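Local coordinates for vesicular integral-membrane protein VIP36 (Canis lupus familiaris, PDB 2DUR) that acts as a calcium-dependent lectin of the early secretory pathway, binding high-mannose glycans and taking part in the transport and sorting of the glycoproteins that carry them, at residues Leu42-Glu46 / Arg47-Gly51; Ser139-His142 / Ser143-Gly146. One frame throughout, in Å; residues are numbered along the deposited sequence.

Interaction 1: residues Leu42-Glu46 / Arg47-Gly51; sequences LTPDE and RSKEG. With MAN (alpha-D-mannopyranose), chain C.
Thr-43 and Lys-49 meet across a loop of the legume-lectin-like beta sandwich, where the chain leaves strand 40-43 of one sheet and doubles back into strand 49-55 of the other. The packed end is made mostly by aliphatic carbons and backbone and lies inward: Thr-43 CG2 sits 3.9 Å from Lys-49 CB, while Thr-43 OG1 turns to His-218. Beside it the Gly-51 CA-H points at Leu-42 O (CA to O 3.5 Å, angle at H 151°). Pro-44 crosses the lysine chain at about a right angle, its CD 4.0 Å from Lys-49 CG.

Beyond the proline the contact loosens toward solvent. Lys-49 bends about its CB-CG bond (chi2 -76°), which carries its CE past the extended Glu-46, and the salt bridge from Glu-46 OE1 to Lys-49 NZ is long, at 3.9 Å. A water closes this gap, donating to Glu-46 OE1 and accepting from Lys-49 NZ. Ser-48, at the exposed tip with positive phi, turns away from the lysine packing and into the glycan pocket, which Asp-213 also lines. There Ser-48 OG and O4 of the chain C mannose are hydrogen-bonded at 2.6 Å.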
loop_
_atom_site.group_PDB
_atom_site.type_symbol
_atom_site.label_atom_id
_atom_site.label_comp_id
_atom_site.label_asym_id
_atom_site.label_seq_id
_atom_site.Cartn_x
_atom_site.Cartn_y
_atom_site.Cartn_z
ATOM N N LEU A 42 -4.660 6.000 10.423
ATOM C CA LEU A 42 -3.495 5.211 10.810
ATOM C C LEU A 42 -2.607 5.959 11.803
ATOM O O LEU A 42 -2.093 5.348 12.755
ATOM C CB LEU A 42 -2.691 4.822 9.568
ATOM C CG LEU A 42 -3.466 3.981 8.538
ATOM C CD1 LEU A 42 -2.618 3.845 7.261
ATOM C CD2 LEU A 42 -3.797 2.637 9.095
ATOM N N THR A 43 -2.374 7.241 11.550
ATOM C CA THR A 43 -1.696 8.116 12.525
ATOM C C THR A 43 -2.412 9.456 12.581
ATOM O O THR A 43 -2.894 9.928 11.555
ATOM C CB THR A 43 -0.216 8.391 12.175
ATOM O OG1 THR A 43 -0.119 9.254 11.028
ATOM C CG2 THR A 43 0.581 7.089 11.961
ATOM N N PRO A 44 -2.431 10.089 13.774
ATOM C CA PRO A 44 -2.810 11.481 13.820
ATOM C C PRO A 44 -1.609 12.331 13.422
ATOM O O PRO A 44 -0.493 11.806 13.195
ATOM C CB PRO A 44 -3.096 11.698 15.296
ATOM C CG PRO A 44 -2.111 10.776 15.994
ATOM C CD PRO A 44 -1.989 9.591 15.094
ATOM N N ASP A 45 -1.827 13.646 13.369
ATOM C CA ASP A 45 -0.805 14.618 13.035
ATOM C C ASP A 45 0.012 14.896 14.298
ATOM O O ASP A 45 0.084 16.027 14.792
ATOM C CB ASP A 45 -1.477 15.897 12.467
ATOM C CG ASP A 45 -0.521 16.859 11.810
ATOM O OD1 ASP A 45 0.702 16.593 11.716
ATOM O OD2 ASP A 45 -1.013 17.940 11.353
ATOM N N GLU A 46 0.593 13.826 14.832
ATOM C CA GLU A 46 1.421 13.892 16.035
ATOM C C GLU A 46 2.686 13.090 15.775
ATOM O O GLU A 46 2.712 12.220 14.887
ATOM C CB GLU A 46 0.665 13.290 17.215
ATOM C CG GLU A 46 -0.562 14.129 17.588
ATOM C CD GLU A 46 -1.479 13.469 18.597
ATOM O OE1 GLU A 46 -1.101 12.452 19.221
ATOM O OE2 GLU A 46 -2.606 13.990 18.764
ATOM N N ARG A 47 3.713 13.367 16.577
ATOM C CA ARG A 47 5.033 12.791 16.335
ATOM C C ARG A 47 5.145 11.369 16.871
ATOM O O ARG A 47 4.428 10.973 17.797
ATOM C CB ARG A 47 6.099 13.713 16.947
ATOM C CG ARG A 47 6.187 15.022 16.206
ATOM C CD ARG A 47 7.222 15.962 16.771
ATOM N NE ARG A 47 6.921 16.253 18.160
ATOM C CZ ARG A 47 7.693 17.012 18.931
ATOM N NH1 ARG A 47 8.788 17.565 18.437
ATOM N NH2 ARG A 47 7.353 17.212 20.190
ATOM N N SER A 48 6.056 10.611 16.258
ATOM C CA SER A 48 6.433 9.274 16.726
ATOM C C SER A 48 5.249 8.328 16.881
ATOM O O SER A 48 5.049 7.718 17.939
ATOM C CB SER A 48 7.256 9.372 18.026
ATOM O OG SER A 48 8.451 10.091 17.762
ATOM N N LYS A 49 4.475 8.188 15.796
ATOM C CA LYS A 49 3.339 7.262 15.751
ATOM C C LYS A 49 3.549 6.226 14.649
ATOM O O LYS A 49 4.174 6.517 13.624
ATOM C CB LYS A 49 2.023 8.003 15.470
ATOM C CG LYS A 49 1.698 9.139 16.462
ATOM C CD LYS A 49 1.205 8.589 17.788
ATOM C CE LYS A 49 1.001 9.727 18.783
ATOM N NZ LYS A 49 0.858 9.212 20.164
ATOM N N GLU A 50 3.042 5.025 14.891
ATOM C CA GLU A 50 3.027 3.971 13.873
ATOM C C GLU A 50 1.739 3.197 13.997
ATOM O O GLU A 50 1.409 2.691 15.074
ATOM C CB GLU A 50 4.238 3.053 14.044
ATOM C CG GLU A 50 5.516 3.770 13.602
ATOM C CD GLU A 50 6.816 3.063 13.938
ATOM O OE1 GLU A 50 6.829 2.046 14.666
ATOM O OE2 GLU A 50 7.854 3.573 13.470
ATOM N N GLY A 51 0.991 3.109 12.890
ATOM C CA GLY A 51 -0.300 2.405 12.947
ATOM C C GLY A 51 -0.469 1.561 11.708
ATOM O O GLY A 51 0.079 1.895 10.664
HETATM C C1 MAN C . 13.090 8.459 13.746
HETATM C C2 MAN C . 12.347 7.135 13.845
HETATM C C3 MAN C . 10.935 7.408 14.358
HETATM C C4 MAN C . 10.968 8.219 15.656
HETATM C C5 MAN C . 11.849 9.470 15.517
HETATM C C6 MAN C . 12.068 10.193 16.850
HETATM O O2 MAN C . 13.071 6.311 14.739
HETATM O O3 MAN C . 10.265 6.184 14.533
HETATM O O4 MAN C . 9.655 8.573 15.992
HETATM O O5 MAN C . 13.115 9.080 15.025
HETATM O O6 MAN C . 13.044 11.228 16.713
HETATM O O HOH W 1 0.994 12.058 21.196
#

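Interaction 2: residues Ser139-His142 / Ser143-Gly146; sequences SYDH and SKDG. With CA (calcium ion), chain E; MAN (alpha-D-mannopyranose), chain B.
Asp-141 and Ser-143 face each other at the start of a tight turn, built from two overlapping 3-10-type turns, in the loop between strands 128-135 and 152-155 of this L-type lectin domain. The aspartate carboxylate folds over the turn: Ser-143 OG donates to the syn side of Asp-141 OD2 at 2.8 Å, 26° out of the carboxylate plane. Its other oxygen, Asp-141 OD1, receives Trp-148 NE1 and lies 3.5 Å from Lys-144 CG. Asp-141 and Lys-144 run side by side in the same direction before the lysine bends off to a salt bridge with Asp-119. Beneath them, Asp-141 O is gripped from opposite faces of its plane by Lys-144 N and Gly-146 N.

The Tyr-140 ring lies against the far end of the turn, meeting the backbone of Gly-146 obliquely, with Tyr-140 CE1 3.4 Å from Gly-146 CA. Tyr-140 OH bonds a water that also donates to His-142 O and binds the calcium, linking ring, turn and metal.

His-142 and Asp-145 diverge to two ligands. With CG anti to the backbone N (chi1 175°), the imidazole swings away from the turn toward mannose, and the metal-bound water lies above one of its faces, toward the rim. Asp-145 N returns to His-142 O at 3.0 Å. Asp-145 OD2 binds calcium at 2.4 Å alongside Asp-114, Tyr-116 O and Asn-118, while Asp-145 OD1 is hydrogen-bonded to Asp-119 N. At the imidazole edge, in the ring plane, His-142 NE2 donates to O4 of the chain B mannose at 2.8 Å, nearly straight at 174°.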
loop_
_atom_site.group_PDB
_atom_site.type_symbol
_atom_site.label_atom_id
_atom_site.label_comp_id
_atom_site.label_asym_id
_atom_site.label_seq_id
_atom_site.Cartn_x
_atom_site.Cartn_y
_atom_site.Cartn_z
ATOM N N SER A 139 16.480 -4.553 3.068
ATOM C CA SER A 139 16.079 -3.579 4.041
ATOM C C SER A 139 15.740 -2.283 3.287
ATOM O O SER A 139 16.491 -1.844 2.416
ATOM C CB SER A 139 17.223 -3.305 5.031
ATOM O OG SER A 139 16.923 -2.181 5.847
ATOM N N TYR A 140 14.619 -1.668 3.650
ATOM C CA TYR A 140 14.272 -0.356 3.133
ATOM C C TYR A 140 15.126 0.673 3.857
ATOM O O TYR A 140 15.037 0.800 5.085
ATOM C CB TYR A 140 12.787 -0.109 3.382
ATOM C CG TYR A 140 12.330 1.287 3.059
ATOM C CD1 TYR A 140 12.093 1.669 1.726
ATOM C CD2 TYR A 140 12.094 2.214 4.081
ATOM C CE1 TYR A 140 11.647 2.940 1.423
ATOM C CE2 TYR A 140 11.651 3.497 3.794
ATOM C CZ TYR A 140 11.431 3.853 2.470
ATOM O OH TYR A 140 11.004 5.110 2.131
ATOM N N ASP A 141 15.982 1.365 3.114
ATOM C CA ASP A 141 16.849 2.366 3.738
ATOM C C ASP A 141 16.065 3.668 3.887
ATOM O O ASP A 141 15.988 4.462 2.954
ATOM C CB ASP A 141 18.104 2.609 2.909
ATOM C CG ASP A 141 19.073 3.562 3.595
ATOM O OD1 ASP A 141 20.225 3.681 3.109
ATOM O OD2 ASP A 141 18.685 4.166 4.639
ATOM N N HIS A 142 15.457 3.842 5.057
ATOM C CA HIS A 142 14.521 4.962 5.272
ATOM C C HIS A 142 15.220 6.299 5.090
ATOM O O HIS A 142 14.690 7.234 4.493
ATOM C CB HIS A 142 13.896 4.844 6.662
ATOM C CG HIS A 142 13.028 6.011 7.013
ATOM N ND1 HIS A 142 11.709 6.099 6.624
ATOM C CD2 HIS A 142 13.305 7.164 7.663
ATOM C CE1 HIS A 142 11.204 7.246 7.044
ATOM N NE2 HIS A 142 12.154 7.913 7.669
ATOM N N SER A 143 16.458 6.373 5.569
ATOM C CA SER A 143 17.231 7.613 5.461
ATOM C C SER A 143 17.529 8.055 4.019
ATOM O O SER A 143 17.870 9.225 3.791
ATOM C CB SER A 143 18.544 7.456 6.232
ATOM O OG SER A 143 19.478 6.680 5.494
ATOM N N LYS A 144 17.448 7.132 3.051
ATOM C CA LYS A 144 17.668 7.455 1.643
ATOM C C LYS A 144 16.396 7.252 0.817
ATOM O O LYS A 144 16.446 7.084 -0.403
ATOM C CB LYS A 144 18.884 6.682 1.062
ATOM C CG LYS A 144 20.192 6.936 1.845
ATOM C CD LYS A 144 20.765 8.343 1.603
ATOM C CE LYS A 144 21.477 8.420 0.261
ATOM N NZ LYS A 144 22.105 9.784 -0.002
ATOM N N ASP A 145 15.245 7.286 1.505
ATOM C CA ASP A 145 13.937 7.106 0.856
ATOM C C ASP A 145 13.904 5.834 -0.009
ATOM O O ASP A 145 13.314 5.811 -1.104
ATOM C CB ASP A 145 13.584 8.337 0.001
ATOM C CG ASP A 145 13.718 9.637 0.781
ATOM O OD1 ASP A 145 14.519 10.495 0.374
ATOM O OD2 ASP A 145 13.094 9.756 1.838
ATOM N N GLY A 146 14.566 4.788 0.479
ATOM C CA GLY A 146 14.596 3.507 -0.220
ATOM C C GLY A 146 15.262 3.504 -1.574
ATOM O O GLY A 146 14.927 2.692 -2.420
HETATM CA CA CA E . 11.143 9.563 3.166
HETATM C C1 MAN B . 13.085 11.526 12.545
HETATM C C2 MAN B . 13.368 10.092 12.102
HETATM C C3 MAN B . 13.214 9.954 10.580
HETATM C C4 MAN B . 11.885 10.548 10.087
HETATM C C5 MAN B . 11.867 12.007 10.508
HETATM C C6 MAN B . 10.619 12.732 9.999
HETATM O O1 MAN B . 14.215 12.354 12.282
HETATM O O2 MAN B . 12.443 9.240 12.733
HETATM O O3 MAN B . 13.337 8.590 10.207
HETATM O O4 MAN B . 11.738 10.451 8.687
HETATM O O5 MAN B . 11.891 12.008 11.928
HETATM O O6 MAN B . 9.471 12.240 10.656
HETATM O O HOH W 2 10.460 6.111 -0.326
HETATM O O HOH W 3 11.819 7.294 3.765
HETATM O O HOH W 4 17.929 4.564 7.440
HETATM O O HOH W 5 21.875 5.228 4.502
HETATM O O HOH W 6 9.489 9.641 4.957
#

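Overall arrangement
Interactions 1 and 2 are separate loops of one lectin domain, their centres 19 Å apart and their nearest atoms about 8 Å apart without touching. Both line the glycan pocket, each reaching a different mannose residue. Residues 42-51 join the two sheets of the sandwich and pack mainly through aliphatic carbons, with a watery charged pair at the surface. Residues 139-146 connect two strands of the same seven-stranded sheet and are held by backbone hydrogen bonds, a tyrosine and calcium. Both are partly buried: Leu-42, Thr-43 and Gly-51 are buried and Glu-46 to Ser-48 exposed, against buried Tyr-140, Asp-145 and Gly-146 and exposed Ser-143. Only interaction 2 supplies a metal ligand; Asp-213 hydrogen-bonds both sugars between them.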